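Local coordinates for protein probable arabinosyltransferase B (Mycobacterium tuberculosis H37Rv, PDB 7BVF) that polymerises arabinose into the arabinan of cell-wall arabinogalactan, acting as a membrane-embedded arabinosyltransferase that is bound here by the drug ethambutol, at residues Leu544-Thr552 / Phe628-Cys639. Numbering follows the deposited sequence.
Sequences LITALCLFT and FLAALFFLLALC
L548 projects from helix 537-559 into a pocket formed by F628, A631, L632 and L635 of helix 622-639, a knob-into-hole arrangement between two predicted transmembrane helices of the GT-C-clan membrane domain. The segment axes approach to 10.9 Å and run at 156° to each other, close to antiparallel, so the register runs in opposite directions, four residues at a time on one helix and three or four on the other: L544 faces L635, L548 faces L632 and T552 faces F628. The join is made largely of apolar side chains, as expected within a bilayer, with T552 at one end.

Packing is most extensive around L544, L548 and L635, the three residues most deeply covered by the partner helix. With chi1 at 172° the L635 side chain extends away from its own backbone N toward the other helix, and its CD1 comes to rest 3.7 Å from L544 CB. The same methyl lies 3.8 Å from L548 CB. The branches of L548 divide the pocket between them. CD2 meets L632 CD2 at 3.8 Å, the two side chains crossing at about a right angle, whereas CD1 stands 4.2 Å from A631 CB. I545 reaches in from the flank, its CD1 lying 3.9 Å from L632 CD2.

The A631 side is looser: its small methyl is covered by little of the opposite helix and lies about 5 Å from a bound cardiolipin, so lipid adjoins the helix pair there. Helix 622-639 is also backed by protein, L632 and L636 touching helix 706-727. F628 spans the C-terminal end of 544-552, its ring met obliquely by L548 CD2 and by T552, which adds little area. The T552 methyl, not its hydroxyl, makes the nearer approach, with CG2 3.8 Å from F628 CE1.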
ATOM      1  N   LEU A 544      -4.559  20.659   5.894  1.00 26.35           N
ATOM      2  CA  LEU A 544      -3.320  20.930   6.610  1.00 26.35           C
ATOM      3  C   LEU A 544      -3.373  22.275   7.322  1.00 26.35           C
ATOM      4  O   LEU A 544      -2.915  22.395   8.467  1.00 26.35           O
ATOM      5  CB  LEU A 544      -2.135  20.872   5.649  1.00 26.35           C
ATOM      6  CG  LEU A 544      -1.783  19.496   5.080  1.00 26.35           C
ATOM      7  CD1 LEU A 544      -0.412  19.519   4.437  1.00 26.35           C
ATOM      8  CD2 LEU A 544      -1.853  18.429   6.154  1.00 26.35           C
ATOM      9  N   ILE A 545      -3.928  23.300   6.668  1.00 27.09           N
ATOM     10  CA  ILE A 545      -4.030  24.607   7.301  1.00 27.09           C
ATOM     11  C   ILE A 545      -4.995  24.585   8.475  1.00 27.09           C
ATOM     12  O   ILE A 545      -4.906  25.440   9.358  1.00 27.09           O
ATOM     13  CB  ILE A 545      -4.445  25.676   6.274  1.00 27.09           C
ATOM     14  CG1 ILE A 545      -4.020  27.065   6.746  1.00 27.09           C
ATOM     15  CG2 ILE A 545      -5.938  25.645   6.037  1.00 27.09           C
ATOM     16  CD1 ILE A 545      -2.530  27.269   6.768  1.00 27.09           C
ATOM     17  N   THR A 546      -5.920  23.626   8.512  1.00 28.18           N
ATOM     18  CA  THR A 546      -6.805  23.497   9.663  1.00 28.18           C
ATOM     19  C   THR A 546      -6.116  22.767  10.805  1.00 28.18           C
ATOM     20  O   THR A 546      -6.216  23.188  11.964  1.00 28.18           O
ATOM     21  CB  THR A 546      -8.083  22.761   9.265  1.00 28.18           C
ATOM     22  OG1 THR A 546      -8.806  23.538   8.303  1.00 28.18           O
ATOM     23  CG2 THR A 546      -8.961  22.521  10.480  1.00 28.18           C
ATOM     24  N   ALA A 547      -5.412  21.677  10.495  1.00 25.86           N
ATOM     25  CA  ALA A 547      -4.721  20.923  11.534  1.00 25.86           C
ATOM     26  C   ALA A 547      -3.642  21.762  12.205  1.00 25.86           C
ATOM     27  O   ALA A 547      -3.481  21.711  13.430  1.00 25.86           O
ATOM     28  CB  ALA A 547      -4.120  19.648  10.947  1.00 25.86           C
ATOM     29  N   LEU A 548      -2.898  22.548  11.423  1.00 25.80           N
ATOM     30  CA  LEU A 548      -1.833  23.367  11.995  1.00 25.80           C
ATOM     31  C   LEU A 548      -2.383  24.357  13.014  1.00 25.80           C
ATOM     32  O   LEU A 548      -1.874  24.459  14.137  1.00 25.80           O
ATOM     33  CB  LEU A 548      -1.086  24.102  10.884  1.00 25.80           C
ATOM     34  CG  LEU A 548      -0.105  25.193  11.314  1.00 25.80           C
ATOM     35  CD1 LEU A 548       1.148  24.585  11.907  1.00 25.80           C
ATOM     36  CD2 LEU A 548       0.240  26.090  10.143  1.00 25.80           C
ATOM     37  N   CYS A 549      -3.430  25.094  12.640  1.00 26.10           N
ATOM     38  CA  CYS A 549      -4.005  26.080  13.546  1.00 26.10           C
ATOM     39  C   CYS A 549      -4.656  25.420  14.754  1.00 26.10           C
ATOM     40  O   CYS A 549      -4.523  25.912  15.882  1.00 26.10           O
ATOM     41  CB  CYS A 549      -5.008  26.954  12.800  1.00 26.10           C
ATOM     42  SG  CYS A 549      -4.349  27.729  11.312  1.00 26.10           S
ATOM     43  N   LEU A 550      -5.360  24.305  14.542  1.00 26.07           N
ATOM     44  CA  LEU A 550      -5.980  23.609  15.662  1.00 26.07           C
ATOM     45  C   LEU A 550      -4.939  23.150  16.671  1.00 26.07           C
ATOM     46  O   LEU A 550      -5.160  23.242  17.883  1.00 26.07           O
ATOM     47  CB  LEU A 550      -6.789  22.417  15.158  1.00 26.07           C
ATOM     48  CG  LEU A 550      -7.223  21.409  16.220  1.00 26.07           C
ATOM     49  CD1 LEU A 550      -8.383  21.954  17.019  1.00 26.07           C
ATOM     50  CD2 LEU A 550      -7.583  20.084  15.581  1.00 26.07           C
ATOM     51  N   PHE A 551      -3.796  22.658  16.197  1.00 24.71           N
ATOM     52  CA  PHE A 551      -2.788  22.151  17.115  1.00 24.71           C
ATOM     53  C   PHE A 551      -1.922  23.246  17.715  1.00 24.71           C
ATOM     54  O   PHE A 551      -1.323  23.021  18.769  1.00 24.71           O
ATOM     55  CB  PHE A 551      -1.909  21.119  16.414  1.00 24.71           C
ATOM     56  CG  PHE A 551      -2.549  19.769  16.300  1.00 24.71           C
ATOM     57  CD1 PHE A 551      -3.138  19.178  17.401  1.00 24.71           C
ATOM     58  CD2 PHE A 551      -2.575  19.098  15.093  1.00 24.71           C
ATOM     59  CE1 PHE A 551      -3.735  17.943  17.301  1.00 24.71           C
ATOM     60  CE2 PHE A 551      -3.170  17.860  14.988  1.00 24.71           C
ATOM     61  CZ  PHE A 551      -3.751  17.283  16.091  1.00 24.71           C
ATOM     62  N   THR A 552      -1.834  24.418  17.088  1.00 23.25           N
ATOM     63  CA  THR A 552      -1.061  25.490  17.697  1.00 23.25           C
ATOM     64  C   THR A 552      -1.887  26.378  18.614  1.00 23.25           C
ATOM     65  O   THR A 552      -1.308  27.104  19.426  1.00 23.25           O
ATOM     66  CB  THR A 552      -0.398  26.368  16.634  1.00 23.25           C
ATOM     67  OG1 THR A 552       0.390  27.373  17.279  1.00 23.25           O
ATOM     68  CG2 THR A 552      -1.439  27.066  15.807  1.00 23.25           C
ATOM     69  N   PHE A 628       6.561  29.611  14.477  1.00 20.62           N
ATOM     70  CA  PHE A 628       5.293  29.425  13.775  1.00 20.62           C
ATOM     71  C   PHE A 628       5.440  29.688  12.280  1.00 20.62           C
ATOM     72  O   PHE A 628       4.868  28.964  11.455  1.00 20.62           O
ATOM     73  CB  PHE A 628       4.214  30.325  14.369  1.00 20.62           C
ATOM     74  CG  PHE A 628       2.869  30.156  13.725  1.00 20.62           C
ATOM     75  CD1 PHE A 628       2.108  29.028  13.966  1.00 20.62           C
ATOM     76  CD2 PHE A 628       2.368  31.121  12.871  1.00 20.62           C
ATOM     77  CE1 PHE A 628       0.874  28.870  13.375  1.00 20.62           C
ATOM     78  CE2 PHE A 628       1.135  30.966  12.278  1.00 20.62           C
ATOM     79  CZ  PHE A 628       0.389  29.839  12.529  1.00 20.62           C
ATOM     80  N   LEU A 629       6.202  30.718  11.910  1.00 20.30           N
ATOM     81  CA  LEU A 629       6.434  30.990  10.494  1.00 20.30           C
ATOM     82  C   LEU A 629       7.169  29.834   9.817  1.00 20.30           C
ATOM     83  O   LEU A 629       6.841  29.453   8.684  1.00 20.30           O
ATOM     84  CB  LEU A 629       7.217  32.289  10.340  1.00 20.30           C
ATOM     85  CG  LEU A 629       7.313  32.879   8.941  1.00 20.30           C
ATOM     86  CD1 LEU A 629       5.945  33.289   8.445  1.00 20.30           C
ATOM     87  CD2 LEU A 629       8.254  34.059   8.945  1.00 20.30           C
ATOM     88  N   ALA A 630       8.166  29.263  10.494  1.00 20.77           N
ATOM     89  CA  ALA A 630       8.878  28.120   9.932  1.00 20.77           C
ATOM     90  C   ALA A 630       7.959  26.913   9.789  1.00 20.77           C
ATOM     91  O   ALA A 630       8.075  26.146   8.826  1.00 20.77           O
ATOM     92  CB  ALA A 630      10.083  27.775  10.800  1.00 20.77           C
ATOM     93  N   ALA A 631       7.036  26.728  10.734  1.00 21.28           N
ATOM     94  CA  ALA A 631       6.068  25.643  10.606  1.00 21.28           C
ATOM     95  C   ALA A 631       5.157  25.855   9.403  1.00 21.28           C
ATOM     96  O   ALA A 631       4.822  24.901   8.691  1.00 21.28           O
ATOM     97  CB  ALA A 631       5.245  25.519  11.884  1.00 21.28           C
ATOM     98  N   LEU A 632       4.747  27.102   9.160  1.00 21.62           N
ATOM     99  CA  LEU A 632       3.949  27.397   7.971  1.00 21.62           C
ATOM    100  C   LEU A 632       4.714  27.075   6.693  1.00 21.62           C
ATOM    101  O   LEU A 632       4.153  26.507   5.748  1.00 21.62           O
ATOM    102  CB  LEU A 632       3.526  28.864   7.970  1.00 21.62           C
ATOM    103  CG  LEU A 632       2.101  29.181   8.407  1.00 21.62           C
ATOM    104  CD1 LEU A 632       1.911  30.674   8.487  1.00 21.62           C
ATOM    105  CD2 LEU A 632       1.109  28.575   7.445  1.00 21.62           C
ATOM    106  N   PHE A 633       5.997  27.440   6.643  1.00 20.87           N
ATOM    107  CA  PHE A 633       6.796  27.150   5.454  1.00 20.87           C
ATOM    108  C   PHE A 633       6.966  25.649   5.248  1.00 20.87           C
ATOM    109  O   PHE A 633       6.936  25.164   4.111  1.00 20.87           O
ATOM    110  CB  PHE A 633       8.154  27.832   5.554  1.00 20.87           C
ATOM    111  CG  PHE A 633       8.130  29.283   5.191  1.00 20.87           C
ATOM    112  CD1 PHE A 633       7.314  29.739   4.176  1.00 20.87           C
ATOM    113  CD2 PHE A 633       8.921  30.192   5.864  1.00 20.87           C
ATOM    114  CE1 PHE A 633       7.288  31.072   3.840  1.00 20.87           C
ATOM    115  CE2 PHE A 633       8.900  31.523   5.533  1.00 20.87           C
ATOM    116  CZ  PHE A 633       8.083  31.964   4.520  1.00 20.87           C
ATOM    117  N   PHE A 634       7.151  24.897   6.333  1.00 22.99           N
ATOM    118  CA  PHE A 634       7.234  23.443   6.224  1.00 22.99           C
ATOM    119  C   PHE A 634       5.931  22.854   5.701  1.00 22.99           C
ATOM    120  O   PHE A 634       5.941  21.945   4.860  1.00 22.99           O
ATOM    121  CB  PHE A 634       7.584  22.843   7.585  1.00 22.99           C
ATOM    122  CG  PHE A 634       7.734  21.352   7.575  1.00 22.99           C
ATOM    123  CD1 PHE A 634       8.940  20.767   7.237  1.00 22.99           C
ATOM    124  CD2 PHE A 634       6.677  20.534   7.920  1.00 22.99           C
ATOM    125  CE1 PHE A 634       9.081  19.399   7.235  1.00 22.99           C
ATOM    126  CE2 PHE A 634       6.815  19.166   7.917  1.00 22.99           C
ATOM    127  CZ  PHE A 634       8.018  18.598   7.575  1.00 22.99           C
ATOM    128  N   LEU A 635       4.798  23.353   6.193  1.00 22.65           N
ATOM    129  CA  LEU A 635       3.505  22.882   5.710  1.00 22.65           C
ATOM    130  C   LEU A 635       3.334  23.165   4.225  1.00 22.65           C
ATOM    131  O   LEU A 635       2.818  22.325   3.481  1.00 22.65           O
ATOM    132  CB  LEU A 635       2.389  23.533   6.526  1.00 22.65           C
ATOM    133  CG  LEU A 635       0.928  23.371   6.124  1.00 22.65           C
ATOM    134  CD1 LEU A 635       0.102  23.192   7.375  1.00 22.65           C
ATOM    135  CD2 LEU A 635       0.433  24.576   5.345  1.00 22.65           C
ATOM    136  N   LEU A 636       3.769  24.340   3.769  1.00 21.36           N
ATOM    137  CA  LEU A 636       3.689  24.651   2.343  1.00 21.36           C
ATOM    138  C   LEU A 636       4.573  23.722   1.521  1.00 21.36           C
ATOM    139  O   LEU A 636       4.161  23.236   0.459  1.00 21.36           O
ATOM    140  CB  LEU A 636       4.087  26.103   2.098  1.00 21.36           C
ATOM    141  CG  LEU A 636       2.987  27.152   2.148  1.00 21.36           C
ATOM    142  CD1 LEU A 636       3.566  28.512   1.835  1.00 21.36           C
ATOM    143  CD2 LEU A 636       1.901  26.801   1.167  1.00 21.36           C
ATOM    144  N   ALA A 637       5.799  23.477   1.986  1.00 21.39           N
ATOM    145  CA  ALA A 637       6.693  22.568   1.276  1.00 21.39           C
ATOM    146  C   ALA A 637       6.115  21.167   1.193  1.00 21.39           C
ATOM    147  O   ALA A 637       6.327  20.466   0.200  1.00 21.39           O
ATOM    148  CB  ALA A 637       8.056  22.530   1.960  1.00 21.39           C
ATOM    149  N   LEU A 638       5.396  20.734   2.226  1.00 22.58           N
ATOM    150  CA  LEU A 638       4.764  19.421   2.183  1.00 22.58           C
ATOM    151  C   LEU A 638       3.543  19.407   1.275  1.00 22.58           C
ATOM    152  O   LEU A 638       3.249  18.383   0.653  1.00 22.58           O
ATOM    153  CB  LEU A 638       4.378  18.986   3.595  1.00 22.58           C
ATOM    154  CG  LEU A 638       4.013  17.523   3.832  1.00 22.58           C
ATOM    155  CD1 LEU A 638       4.425  17.130   5.230  1.00 22.58           C
ATOM    156  CD2 LEU A 638       2.530  17.289   3.644  1.00 22.58           C
ATOM    157  N   CYS A 639       2.825  20.526   1.188  1.00 23.82           N
ATOM    158  CA  CYS A 639       1.619  20.590   0.371  1.00 23.82           C
ATOM    159  C   CYS A 639       1.938  20.648  -1.118  1.00 23.82           C
ATOM    160  O   CYS A 639       1.210  20.072  -1.931  1.00 23.82           O
ATOM    161  CB  CYS A 639       0.784  21.801   0.782  1.00 23.82           C
ATOM    162  SG  CYS A 639      -0.739  22.013  -0.142  1.00 23.82           S
TER